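Type VII secretion system protein EssB (Staphylococcus aureus, PDB 4ANN) forms a membrane component of the type VII (Ess) secretion system, probably required for secretion of EsxA and EsxB, and is represented here by its cytoplasmic segment. Local coordinates at residues K80-K91 with L186-Y194; T102-L110 with F139-V147. All coordinates share one frame; numbering follows the deposited sequence.

Contact 1: residues K80-K91 with L186-Y194; sequences KNEKLRYLLNIK and LTAFLDEQY
Arg85, which meets the Tyr194 hydroxyl through its CB, grips Glu82 side-on one turn back on its own helix: NE lies 2.8 Å from Glu82 OE1 with an N-H...O angle of 177°, while NH2 takes OE2 from above the carboxylate plane. NH1 bonds to the backbone O of Asp115, so all three guanidinium nitrogens are engaged. Across the contact the two helices run nearly antiparallel, their axes 10.0 Å apart at 163°, and leucines interleave. Leu84 CD2 reaches Leu190 CD2 at 3.9 Å, and its CD1 turns to Gln193 CB. The Leu88 and Leu190 side chains run antiparallel alongside one another; with CG anti to the carbonyl carbon (chi1 -79°), Leu88 brings CD2 to 3.6 Å from Leu190 CB. This is helix-helix packing in a fold consistent with a protein kinase C-lobe, between helix 80-89 and the last modelled helix, 183-192. Tyr194, the last modelled residue, has two conformers and reaches its ring back over helix 80-89; in one, CE2 approaches Leu88 CD1 at 3.6 Å and Asn81 O sits at the ring edge. Lys80 NZ adds a weak hydrogen bond of 3.3 Å to Gln193 O, doubtful because both residues have alternate conformers.

Contact 2: residues T102-L110 with F139-V147; sequences TFVLAPDEL and FLTRYKALV
Segment 102-110 is an irregular strand-to-strand connection that runs beside helix 136-151 in the same sense, with CA of Leu105 6.5 Å from CA of Arg142 and CA of Pro107 7.3 Å from CA of Leu146. After Pro107 the chain turns back on itself, as the bond from Glu109 N to Ala106 O indicates. Leu105 points at the helix and forks over it. With CG opposite its own nitrogen across CA-CB (chi1 -173°), CD2 lands 3.7 Å from Phe139 CE1 and also meets the backbone N of Tyr143, whereas CD1 goes to Leu146 CD1 at 3.7 Å. Phe139 CE1 in turn lies in the plane of the Phe103 ring, at its edge, 3.8 Å from Phe103 CZ. The order of elements, a connection between strands 101-102 and 110-112, then strands 118-120 and 124-125 and a long helix, resembles the place of the catalytic loop and helix F in protein kinases; this is a likeness of fold only, consistent with assignment of the family to the kinase clan. The polar element is Arg142, whose straight chain from CG to NE carries the guanidinium beside Leu105. NH1 donates to Leu105 O at 2.9 Å with an N-H...O angle of 165°; the oxygen lies in the guanidinium plane, but the donor stands 37° above the carbonyl plane. A salt bridge from NE to Glu138 one turn earlier helps fix the guanidinium, and Phe157 of the next helix packs against Arg142, Ala106 and Pro107. Leu146 also spreads its two methyls: CD2 rests against Pro107 CG at 3.9 Å, and CD1, besides Leu105, takes Leu110 CD2 at 3.8 Å.

Contact 2 lies near the centre of the chain, about 5 Å away centre to centre, and none of its touching residues is exposed; contact 1 sits about 16 Å out and is only partly buried. Both are largely apolar, but contact 2 carries a sound side-chain to backbone hydrogen bond, whereas the polar link across contact 1 is weak and the strong salt bridge there stays within one helix. Helix 136-151 joins them: Tyr143 OH of contact 2 is 2.6 Å from Leu87 O of contact 1, a probable hydrogen bond, and Val147 touches Leu190. A second direct touch is Ile90 CD1 on Leu110 CD2 at 3.8 Å.

Contact 1: residues K80-K91 with L186-Y194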
loop_
_atom_site.group_PDB
_atom_site.type_symbol
_atom_site.label_atom_id
_atom_site.label_comp_id
_atom_site.label_asym_id
_atom_site.label_seq_id
_atom_site.Cartn_x
_atom_site.Cartn_y
_atom_site.Cartn_z
ATOM N N LYS A 80 5.305 -10.005 18.405
ATOM C CA LYS A 80 5.794 -10.580 17.164
ATOM C C LYS A 80 4.681 -11.349 16.444
ATOM O O LYS A 80 4.625 -11.291 15.207
ATOM C CB LYS A 80 6.981 -11.494 17.393
ATOM C CG LYS A 80 7.460 -12.258 16.180
ATOM C CD LYS A 80 8.564 -13.210 16.493
ATOM C CE LYS A 80 8.153 -14.449 17.259
ATOM N NZ LYS A 80 6.919 -15.096 16.758
ATOM N N ASN A 81 3.991 -12.275 17.044
ATOM C CA ASN A 81 2.798 -12.936 16.517
ATOM C C ASN A 81 1.844 -11.986 15.777
ATOM O O ASN A 81 1.565 -12.236 14.592
ATOM C CB ASN A 81 1.997 -13.773 17.505
ATOM C CG ASN A 81 1.406 -13.214 18.740
ATOM O OD1 ASN A 81 0.501 -13.687 19.439
ATOM N ND2 ASN A 81 1.995 -12.181 19.246
ATOM N N GLU A 82 1.312 -10.954 16.425
ATOM C CA GLU A 82 0.329 -10.071 15.805
ATOM C C GLU A 82 0.963 -9.261 14.698
ATOM O O GLU A 82 0.333 -9.023 13.635
ATOM C CB GLU A 82 -0.423 -9.244 16.855
ATOM C CG GLU A 82 -1.379 -10.031 17.709
ATOM C CD GLU A 82 -2.603 -10.558 16.996
ATOM O OE1 GLU A 82 -2.470 -11.482 16.168
ATOM O OE2 GLU A 82 -3.764 -10.074 17.216
ATOM N N LYS A 83 2.210 -8.834 14.868
ATOM C CA LYS A 83 2.931 -8.157 13.800
ATOM C C LYS A 83 3.021 -9.019 12.565
ATOM O O LYS A 83 2.768 -8.570 11.447
ATOM C CB LYS A 83 4.314 -7.806 14.348
ATOM C CG LYS A 83 5.152 -7.015 13.354
ATOM C CD LYS A 83 6.562 -6.744 13.910
ATOM C CE LYS A 83 6.559 -5.857 15.107
ATOM N NZ LYS A 83 7.926 -5.507 15.540
ATOM N N LEU A 84 3.412 -10.269 12.742
ATOM C CA LEU A 84 3.494 -11.202 11.616
ATOM C C LEU A 84 2.136 -11.447 10.971
ATOM O O LEU A 84 2.045 -11.516 9.764
ATOM C CB LEU A 84 4.125 -12.529 12.046
ATOM C CG LEU A 84 5.643 -12.466 12.292
ATOM C CD1 LEU A 84 6.125 -13.660 13.044
ATOM C CD2 LEU A 84 6.362 -12.293 10.947
ATOM N N ARG A 85 1.076 -11.556 11.768
ATOM C CA ARG A 85 -0.261 -11.751 11.207
ATOM C C ARG A 85 -0.604 -10.598 10.257
ATOM O O ARG A 85 -1.094 -10.811 9.136
ATOM C CB ARG A 85 -1.276 -11.915 12.298
ATOM C CG ARG A 85 -2.672 -12.184 11.773
ATOM C CD ARG A 85 -3.644 -12.614 12.855
ATOM N NE ARG A 85 -4.002 -11.576 13.828
ATOM C CZ ARG A 85 -4.932 -10.681 13.675
ATOM N NH1 ARG A 85 -5.597 -10.592 12.531
ATOM N NH2 ARG A 85 -5.194 -9.843 14.661
ATOM N N TYR A 86 -0.404 -9.368 10.729
ATOM C CA TYR A 86 -0.673 -8.200 9.935
ATOM C C TYR A 86 0.191 -8.175 8.682
ATOM O O TYR A 86 -0.306 -7.909 7.559
ATOM C CB TYR A 86 -0.465 -6.924 10.749
ATOM C CG TYR A 86 -1.653 -6.540 11.634
ATOM C CD1 TYR A 86 -2.217 -7.379 12.583
ATOM C CD2 TYR A 86 -2.243 -5.277 11.498
ATOM C CE1 TYR A 86 -3.282 -7.004 13.355
ATOM C CE2 TYR A 86 -3.312 -4.901 12.277
ATOM C CZ TYR A 86 -3.854 -5.772 13.203
ATOM O OH TYR A 86 -4.928 -5.424 13.970
ATOM N N LEU A 87 1.484 -8.438 8.822
ATOM C CA LEU A 87 2.383 -8.450 7.666
ATOM C C LEU A 87 1.972 -9.490 6.632
ATOM O O LEU A 87 1.977 -9.196 5.427
ATOM C CB LEU A 87 3.813 -8.672 8.106
ATOM C CG LEU A 87 4.510 -7.535 8.824
ATOM C CD1 LEU A 87 5.811 -8.011 9.430
ATOM C CD2 LEU A 87 4.726 -6.371 7.894
ATOM N N LEU A 88 1.618 -10.689 7.076
ATOM C CA LEU A 88 1.155 -11.740 6.187
ATOM C C LEU A 88 -0.090 -11.303 5.446
ATOM O O LEU A 88 -0.267 -11.595 4.258
ATOM C CB LEU A 88 0.938 -13.010 6.964
ATOM C CG LEU A 88 2.215 -13.807 7.278
ATOM C CD1 LEU A 88 2.010 -14.765 8.434
ATOM C CD2 LEU A 88 2.670 -14.578 6.025
ATOM N N ASN A 89 -0.980 -10.597 6.126
ATOM C CA ASN A 89 -2.232 -10.178 5.491
ATOM C C ASN A 89 -2.050 -9.138 4.428
ATOM O O ASN A 89 -2.974 -8.962 3.605
ATOM C CB ASN A 89 -3.229 -9.689 6.545
ATOM C CG ASN A 89 -3.830 -10.809 7.398
ATOM O OD1 ASN A 89 -3.779 -11.979 7.035
ATOM N ND2 ASN A 89 -4.420 -10.418 8.501
ATOM N N ILE A 90 -0.936 -8.423 4.383
ATOM C CA ILE A 90 -0.735 -7.362 3.370
ATOM C C ILE A 90 -0.924 -7.901 1.968
ATOM O O ILE A 90 -1.404 -7.208 1.074
ATOM C CB ILE A 90 0.634 -6.695 3.543
ATOM C CG1 ILE A 90 0.698 -5.910 4.845
ATOM C CG2 ILE A 90 1.015 -5.863 2.317
ATOM C CD1 ILE A 90 2.083 -5.396 5.211
ATOM N N LYS A 91 -0.542 -9.153 1.732
ATOM C CA LYS A 91 -0.648 -9.751 0.398
ATOM C C LYS A 91 -2.066 -9.745 -0.122
ATOM O O LYS A 91 -2.275 -9.859 -1.354
ATOM C CB LYS A 91 -0.068 -11.175 0.458
ATOM C CG LYS A 91 -1.020 -12.275 0.929
ATOM C CD LYS A 91 -0.424 -13.627 0.578
ATOM C CE LYS A 91 -1.159 -14.891 0.992
ATOM N NZ LYS A 91 -0.642 -16.078 0.222
ATOM N N LEU A 186 8.707 -15.143 0.239
ATOM C CA LEU A 186 8.627 -14.194 1.351
ATOM C C LEU A 186 7.522 -14.616 2.305
ATOM O O LEU A 186 7.728 -14.612 3.531
ATOM C CB LEU A 186 8.392 -12.761 0.856
ATOM C CG LEU A 186 8.270 -11.721 1.926
ATOM C CD1 LEU A 186 9.517 -11.645 2.813
ATOM C CD2 LEU A 186 7.987 -10.342 1.320
ATOM N N THR A 187 6.367 -14.988 1.787
ATOM C CA THR A 187 5.258 -15.488 2.624
ATOM C C THR A 187 5.722 -16.648 3.458
ATOM O O THR A 187 5.401 -16.765 4.638
ATOM C CB THR A 187 4.101 -15.949 1.690
ATOM O OG1 THR A 187 3.643 -14.799 0.992
ATOM C CG2 THR A 187 2.998 -16.558 2.557
ATOM N N ALA A 188 6.434 -17.569 2.848
ATOM C CA ALA A 188 6.885 -18.782 3.524
ATOM C C ALA A 188 7.850 -18.441 4.611
ATOM O O ALA A 188 7.788 -18.987 5.718
ATOM C CB ALA A 188 7.564 -19.766 2.548
ATOM N N PHE A 189 8.728 -17.470 4.347
ATOM C CA PHE A 189 9.636 -16.992 5.397
ATOM C C PHE A 189 8.865 -16.419 6.573
ATOM O O PHE A 189 9.127 -16.717 7.752
ATOM C CB PHE A 189 10.618 -16.003 4.832
ATOM C CG PHE A 189 11.485 -15.383 5.901
ATOM C CD1 PHE A 189 12.502 -16.119 6.475
ATOM C CD2 PHE A 189 11.245 -14.104 6.333
ATOM C CE1 PHE A 189 13.272 -15.568 7.479
ATOM C CE2 PHE A 189 12.048 -13.537 7.320
ATOM C CZ PHE A 189 13.068 -14.257 7.869
ATOM N N LEU A 190 7.890 -15.542 6.273
ATOM C CA LEU A 190 7.096 -14.925 7.357
ATOM C C LEU A 190 6.363 -15.988 8.145
ATOM O O LEU A 190 6.288 -15.943 9.394
ATOM C CB LEU A 190 6.141 -13.890 6.788
ATOM C CG LEU A 190 6.767 -12.595 6.179
ATOM C CD1 LEU A 190 5.658 -11.802 5.494
ATOM C CD2 LEU A 190 7.482 -11.801 7.222
ATOM N N ASP A 191 5.766 -16.978 7.463
ATOM C CA ASP A 191 5.045 -18.028 8.184
ATOM C C ASP A 191 5.961 -18.793 9.132
ATOM O O ASP A 191 5.590 -19.228 10.184
ATOM C CB ASP A 191 4.503 -19.020 7.186
ATOM C CG ASP A 191 3.363 -18.672 6.270
ATOM O OD1 ASP A 191 2.628 -17.739 6.635
ATOM O OD2 ASP A 191 3.206 -19.418 5.233
ATOM N N GLU A 192 7.227 -19.040 8.647
ATOM C CA GLU A 192 8.228 -19.747 9.414
ATOM C C GLU A 192 8.623 -18.979 10.689
ATOM O O GLU A 192 8.997 -19.538 11.711
ATOM C CB GLU A 192 9.477 -20.012 8.574
ATOM C CG GLU A 192 9.276 -21.047 7.496
ATOM C CD GLU A 192 10.350 -21.024 6.397
ATOM O OE1 GLU A 192 11.371 -20.273 6.426
ATOM O OE2 GLU A 192 10.194 -21.778 5.411
ATOM N N GLN A 193 8.535 -17.653 10.756
ATOM C CA GLN A 193 8.957 -16.851 11.885
ATOM C C GLN A 193 8.024 -16.998 13.096
ATOM O O GLN A 193 8.438 -16.601 14.210
ATOM C CB GLN A 193 9.040 -15.380 11.516
ATOM C CG GLN A 193 9.996 -15.030 10.377
ATOM C CD GLN A 193 11.324 -15.722 10.432
ATOM O OE1 GLN A 193 12.194 -15.374 11.240
ATOM N NE2 GLN A 193 11.496 -16.725 9.586
ATOM N N TYR A 194 6.816 -17.541 12.930
ATOM C CA TYR A 194 6.007 -17.896 14.095
ATOM C C TYR A 194 6.799 -18.862 14.983
ATOM O O TYR A 194 7.210 -19.941 14.556
ATOM C CB TYR A 194 4.704 -18.470 13.615
ATOM C CG TYR A 194 3.666 -17.484 13.122
ATOM C CD1 TYR A 194 3.240 -16.398 13.859
ATOM C CD2 TYR A 194 3.086 -17.615 11.878
ATOM C CE1 TYR A 194 2.297 -15.518 13.374
ATOM C CE2 TYR A 194 2.148 -16.778 11.362
ATOM C CZ TYR A 194 1.761 -15.701 12.140
ATOM O OH TYR A 194 0.815 -14.824 11.729
#

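Contact 2: residues T102-L110 with F139-V147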
loop_
_atom_site.group_PDB
_atom_site.type_symbol
_atom_site.label_atom_id
_atom_site.label_comp_id
_atom_site.label_asym_id
_atom_site.label_seq_id
_atom_site.Cartn_x
_atom_site.Cartn_y
_atom_site.Cartn_z
ATOM N N THR A 102 -6.150 0.728 -8.976
ATOM C CA THR A 102 -4.732 0.585 -8.723
ATOM C C THR A 102 -4.463 1.200 -7.358
ATOM O O THR A 102 -5.263 1.972 -6.823
ATOM C CB THR A 102 -3.854 1.258 -9.777
ATOM O OG1 THR A 102 -4.144 2.680 -9.701
ATOM C CG2 THR A 102 -4.131 0.762 -11.210
ATOM N N PHE A 103 -3.284 0.837 -6.803
ATOM C CA PHE A 103 -2.921 1.294 -5.465
ATOM C C PHE A 103 -1.406 1.420 -5.375
ATOM O O PHE A 103 -0.670 0.909 -6.223
ATOM C CB PHE A 103 -3.438 0.335 -4.373
ATOM C CG PHE A 103 -2.731 -1.015 -4.318
ATOM C CD1 PHE A 103 -3.049 -2.001 -5.237
ATOM C CD2 PHE A 103 -1.756 -1.289 -3.387
ATOM C CE1 PHE A 103 -2.393 -3.265 -5.247
ATOM C CE2 PHE A 103 -1.086 -2.525 -3.368
ATOM C CZ PHE A 103 -1.430 -3.502 -4.309
ATOM N N VAL A 104 -0.941 2.059 -4.319
ATOM C CA VAL A 104 0.453 2.226 -3.992
ATOM C C VAL A 104 0.727 1.487 -2.686
ATOM O O VAL A 104 -0.011 1.688 -1.740
ATOM C CB VAL A 104 0.785 3.719 -3.815
ATOM C CG1 VAL A 104 2.203 3.916 -3.340
ATOM C CG2 VAL A 104 0.452 4.472 -5.106
ATOM N N LEU A 105 1.779 0.696 -2.626
ATOM C CA LEU A 105 2.174 -0.012 -1.399
ATOM C C LEU A 105 3.237 0.797 -0.695
ATOM O O LEU A 105 4.399 0.882 -1.165
ATOM C CB LEU A 105 2.655 -1.412 -1.683
ATOM C CG LEU A 105 2.912 -2.246 -0.451
ATOM C CD1 LEU A 105 1.633 -2.493 0.324
ATOM C CD2 LEU A 105 3.580 -3.568 -0.806
ATOM N N ALA A 106 2.929 1.431 0.437
ATOM C CA ALA A 106 3.862 2.269 1.179
ATOM C C ALA A 106 3.299 2.559 2.549
ATOM O O ALA A 106 2.069 2.468 2.742
ATOM C CB ALA A 106 4.087 3.621 0.472
ATOM N N PRO A 107 4.124 2.939 3.509
ATOM C CA PRO A 107 3.611 3.178 4.890
ATOM C C PRO A 107 2.468 4.161 4.952
ATOM O O PRO A 107 1.483 3.917 5.665
ATOM C CB PRO A 107 4.846 3.646 5.639
ATOM C CG PRO A 107 5.997 2.968 4.927
ATOM C CD PRO A 107 5.598 2.989 3.483
ATOM N N ASP A 108 2.569 5.265 4.231
ATOM C CA ASP A 108 1.540 6.307 4.308
ATOM C C ASP A 108 0.327 5.995 3.454
ATOM O O ASP A 108 -0.628 6.783 3.399
ATOM C CB ASP A 108 2.111 7.672 3.929
ATOM C CG ASP A 108 2.652 7.783 2.533
ATOM O OD1 ASP A 108 2.850 6.802 1.807
ATOM O OD2 ASP A 108 2.963 8.941 2.161
ATOM N N GLU A 109 0.320 4.869 2.760
ATOM C CA GLU A 109 -0.711 4.386 1.895
ATOM C C GLU A 109 -1.432 3.158 2.456
ATOM O O GLU A 109 -2.382 2.693 1.807
ATOM C CB GLU A 109 -0.120 4.086 0.504
ATOM C CG GLU A 109 0.269 5.312 -0.255
ATOM C CD GLU A 109 -0.936 6.038 -0.849
ATOM O OE1 GLU A 109 -2.027 5.450 -0.865
ATOM O OE2 GLU A 109 -0.736 7.214 -1.302
ATOM N N LEU A 110 -0.980 2.629 3.556
ATOM C CA LEU A 110 -1.412 1.353 4.053
ATOM C C LEU A 110 -1.998 1.503 5.463
ATOM O O LEU A 110 -1.362 2.030 6.374
ATOM C CB LEU A 110 -0.219 0.386 4.111
ATOM C CG LEU A 110 -0.526 -1.010 4.624
ATOM C CD1 LEU A 110 -1.563 -1.720 3.786
ATOM C CD2 LEU A 110 0.776 -1.833 4.647
ATOM N N PHE A 139 6.493 -4.477 -6.372
ATOM C CA PHE A 139 5.607 -4.838 -5.271
ATOM C C PHE A 139 6.384 -5.664 -4.229
ATOM O O PHE A 139 6.294 -5.432 -3.005
ATOM C CB PHE A 139 4.418 -5.652 -5.814
ATOM C CG PHE A 139 3.454 -6.067 -4.698
ATOM C CD1 PHE A 139 2.506 -5.208 -4.213
ATOM C CD2 PHE A 139 3.543 -7.325 -4.101
ATOM C CE1 PHE A 139 1.601 -5.523 -3.217
ATOM C CE2 PHE A 139 2.652 -7.653 -3.097
ATOM C CZ PHE A 139 1.747 -6.777 -2.586
ATOM N N LEU A 140 7.182 -6.609 -4.683
ATOM C CA LEU A 140 7.978 -7.429 -3.766
ATOM C C LEU A 140 8.987 -6.588 -3.024
ATOM O O LEU A 140 9.145 -6.786 -1.809
ATOM C CB LEU A 140 8.640 -8.568 -4.539
ATOM C CG LEU A 140 9.465 -9.497 -3.686
ATOM C CD1 LEU A 140 8.603 -10.107 -2.545
ATOM C CD2 LEU A 140 10.069 -10.604 -4.561
ATOM N N THR A 141 9.702 -5.684 -3.691
ATOM C CA THR A 141 10.663 -4.848 -2.983
ATOM C C THR A 141 9.961 -4.030 -1.904
ATOM O O THR A 141 10.463 -3.878 -0.788
ATOM C CB THR A 141 11.353 -3.916 -4.000
ATOM O OG1 THR A 141 12.145 -4.729 -4.855
ATOM C CG2 THR A 141 12.258 -2.916 -3.324
ATOM N N ARG A 142 8.825 -3.430 -2.258
ATOM C CA ARG A 142 8.075 -2.619 -1.283
ATOM C C ARG A 142 7.576 -3.468 -0.114
ATOM O O ARG A 142 7.625 -3.034 1.057
ATOM C CB ARG A 142 6.965 -1.878 -2.000
ATOM C CG ARG A 142 7.456 -0.783 -2.894
ATOM C CD ARG A 142 6.361 -0.213 -3.806
ATOM N NE ARG A 142 6.875 0.974 -4.450
ATOM C CZ ARG A 142 6.795 2.207 -3.973
ATOM N NH1 ARG A 142 6.104 2.540 -2.870
ATOM N NH2 ARG A 142 7.363 3.173 -4.644
ATOM N N TYR A 143 7.098 -4.680 -0.376
ATOM C CA TYR A 143 6.656 -5.574 0.699
ATOM C C TYR A 143 7.815 -5.914 1.631
ATOM O O TYR A 143 7.691 -5.864 2.856
ATOM C CB TYR A 143 5.984 -6.791 0.044
ATOM C CG TYR A 143 5.123 -7.630 0.924
ATOM C CD1 TYR A 143 4.946 -7.523 2.295
ATOM C CD2 TYR A 143 4.391 -8.631 0.314
ATOM C CE1 TYR A 143 4.130 -8.378 2.998
ATOM C CE2 TYR A 143 3.562 -9.495 1.014
ATOM C CZ TYR A 143 3.410 -9.335 2.366
ATOM O OH TYR A 143 2.580 -10.202 3.070
ATOM N N LYS A 144 8.979 -6.231 1.061
ATOM C CA LYS A 144 10.155 -6.484 1.843
ATOM C C LYS A 144 10.501 -5.308 2.738
ATOM O O LYS A 144 10.849 -5.466 3.913
ATOM C CB LYS A 144 11.342 -6.821 0.933
ATOM C CG LYS A 144 11.253 -8.164 0.251
ATOM C CD LYS A 144 12.302 -8.380 -0.807
ATOM C CE LYS A 144 12.345 -9.798 -1.298
ATOM N NZ LYS A 144 13.390 -9.972 -2.367
ATOM N N ALA A 145 10.442 -4.105 2.164
ATOM C CA ALA A 145 10.749 -2.910 2.921
ATOM C C ALA A 145 9.773 -2.719 4.084
ATOM O O ALA A 145 10.190 -2.338 5.190
ATOM C CB ALA A 145 10.795 -1.695 2.032
ATOM N N LEU A 146 8.503 -2.986 3.876
ATOM C CA LEU A 146 7.536 -2.933 4.965
ATOM C C LEU A 146 7.873 -3.924 6.077
ATOM O O LEU A 146 7.782 -3.619 7.263
ATOM C CB LEU A 146 6.098 -3.180 4.473
ATOM C CG LEU A 146 5.498 -2.084 3.579
ATOM C CD1 LEU A 146 4.143 -2.537 3.073
ATOM C CD2 LEU A 146 5.353 -0.773 4.278
ATOM N N VAL A 147 8.253 -5.161 5.710
ATOM C CA VAL A 147 8.621 -6.151 6.706
ATOM C C VAL A 147 9.807 -5.650 7.539
ATOM O O VAL A 147 9.833 -5.730 8.766
ATOM C CB VAL A 147 8.919 -7.499 6.042
ATOM C CG1 VAL A 147 9.539 -8.466 7.056
ATOM C CG2 VAL A 147 7.672 -8.101 5.400
#